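Local coordinates for protein probable arabinosyltransferase C (Mycobacterium tuberculosis, PDB 3PTY) that probably polymerises arabinose into the arabinan of cell-wall arabinogalactan, this chain being its carbohydrate-binding C-terminal domain, at residues R249-T252 and L253-V257. Sequence-based numbering, arbitrary orientation.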
loop_
_atom_site.group_PDB
_atom_site.type_symbol
_atom_site.label_atom_id
_atom_site.label_comp_id
_atom_site.label_asym_id
_atom_site.label_seq_id
_atom_site.Cartn_x
_atom_site.Cartn_y
_atom_site.Cartn_z
ATOM N N ARG A 249 9.437 -6.801 -24.876
ATOM C CA ARG A 249 10.240 -7.991 -24.632
ATOM C C ARG A 249 10.269 -8.206 -23.121
ATOM O O ARG A 249 10.586 -7.288 -22.375
ATOM C CB ARG A 249 11.642 -7.805 -25.213
ATOM C CG ARG A 249 11.605 -7.493 -26.718
ATOM C CD ARG A 249 12.991 -7.390 -27.329
ATOM N NE ARG A 249 13.683 -8.674 -27.323
ATOM C CZ ARG A 249 14.927 -8.855 -27.757
ATOM N NH1 ARG A 249 15.620 -7.831 -28.235
ATOM N NH2 ARG A 249 15.476 -10.062 -27.712
ATOM N N VAL A 250 9.922 -9.407 -22.669
ATOM C CA VAL A 250 9.684 -9.631 -21.242
ATOM C C VAL A 250 10.382 -10.882 -20.721
ATOM O O VAL A 250 10.751 -11.761 -21.496
ATOM C CB VAL A 250 8.166 -9.762 -20.923
ATOM C CG1 VAL A 250 7.423 -8.469 -21.234
ATOM C CG2 VAL A 250 7.556 -10.931 -21.694
ATOM N N ARG A 251 10.559 -10.932 -19.401
ATOM C CA ARG A 251 11.037 -12.115 -18.677
ATOM C C ARG A 251 10.187 -12.177 -17.417
ATOM O O ARG A 251 9.653 -11.158 -16.991
ATOM C CB ARG A 251 12.507 -11.954 -18.281
ATOM C CG ARG A 251 13.484 -11.889 -19.459
ATOM C CD ARG A 251 14.751 -11.105 -19.085
ATOM N NE ARG A 251 15.505 -11.741 -18.004
ATOM C CZ ARG A 251 16.425 -11.126 -17.262
ATOM N NH1 ARG A 251 16.715 -9.849 -17.469
ATOM N NH2 ARG A 251 17.059 -11.791 -16.304
ATOM N N THR A 252 10.046 -13.349 -16.813
ATOM C CA THR A 252 9.247 -13.430 -15.592
ATOM C C THR A 252 9.917 -12.633 -14.482
ATOM O O THR A 252 11.138 -12.483 -14.460
ATOM C CB THR A 252 9.086 -14.870 -15.102
ATOM O OG1 THR A 252 10.369 -15.368 -14.716
ATOM C CG2 THR A 252 8.482 -15.762 -16.200
ATOM N N LEU A 253 9.117 -12.125 -13.553
ATOM C CA LEU A 253 9.668 -11.413 -12.408
ATOM C C LEU A 253 10.646 -12.319 -11.649
ATOM O O LEU A 253 11.678 -11.859 -11.157
ATOM C CB LEU A 253 8.538 -10.938 -11.495
ATOM C CG LEU A 253 8.889 -10.076 -10.281
ATOM C CD1 LEU A 253 7.720 -9.138 -9.919
ATOM C CD2 LEU A 253 9.283 -10.943 -9.091
ATOM N N GLN A 254 10.332 -13.609 -11.574
ATOM C CA GLN A 254 11.231 -14.554 -10.907
ATOM C C GLN A 254 12.601 -14.568 -11.579
ATOM O O GLN A 254 13.636 -14.599 -10.915
ATOM C CB GLN A 254 10.642 -15.966 -10.901
ATOM C CG GLN A 254 11.507 -16.980 -10.148
ATOM C CD GLN A 254 11.709 -16.584 -8.703
ATOM O OE1 GLN A 254 10.812 -16.027 -8.077
ATOM N NE2 GLN A 254 12.894 -16.861 -8.164
ATOM N N ASN A 255 12.607 -14.552 -12.905
ATOM C CA ASN A 255 13.864 -14.555 -13.644
ATOM C C ASN A 255 14.604 -13.228 -13.522
ATOM O O ASN A 255 15.832 -13.194 -13.502
ATOM C CB ASN A 255 13.622 -14.890 -15.120
ATOM C CG ASN A 255 14.904 -14.887 -15.938
ATOM O OD1 ASN A 255 15.432 -13.830 -16.290
ATOM N ND2 ASN A 255 15.406 -16.076 -16.251
ATOM N N VAL A 256 13.852 -12.132 -13.441
ATOM C CA VAL A 256 14.455 -10.810 -13.370
ATOM C C VAL A 256 14.972 -10.491 -11.970
ATOM O O VAL A 256 16.101 -10.032 -11.805
ATOM C CB VAL A 256 13.444 -9.717 -13.796
ATOM C CG1 VAL A 256 13.934 -8.343 -13.365
ATOM C CG2 VAL A 256 13.233 -9.766 -15.297
ATOM N N VAL A 257 14.134 -10.732 -10.969
ATOM C CA VAL A 257 14.446 -10.362 -9.591
ATOM C C VAL A 257 15.250 -11.451 -8.881
ATOM O O VAL A 257 16.173 -11.159 -8.123
ATOM C CB VAL A 257 13.153 -10.053 -8.796
ATOM C CG1 VAL A 257 13.457 -9.822 -7.324
ATOM C CG2 VAL A 257 12.449 -8.825 -9.396
#
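Arg251 folds back on Asn255 through a bend at its third side-chain torsion (chi3 63°), while Asn255 holds its CG anti to the backbone N (chi1 179°). The two side chains run nearly perpendicular, and the guanidinium and amide planes stand 80° apart. Arg251 NE and NH2 both donate to Asn255 OD1, which meets the edge of the guanidinium roughly in its plane. NE is 2.7 Å and NH2 2.6 Å from Asn255 OD1. Both bonds are clearly bent at the hydrogen. One oxygen thus takes two donors, which probably limits the rotation of the guanidinium. Val256 CG2 sits over the centre of the guanidinium, 3.9 Å above its plane. The same methyl packs 3.8 Å from Arg251 CB.

Thr252 caps the helix that follows. Its OG1 accepts from Asn255 N at 3.0 Å. Thr252 O accepts from Val256 N at 2.9 Å, the i to i+4 bond that opens the helix. On the inner side, Leu253 packs on Val37, Val39 and Leu342. The end of Gln254 leads away, and its OE1 is hydrogen-bonded to Gln276 NE2.

Strand 251-252 forms one edge of the mixed sheet within this chain and pairs antiparallel with strand 37-40. The arrangement is a strand-to-helix junction with a threonine N-cap, with an arginine–asparagine side-chain pair beside it at the surface.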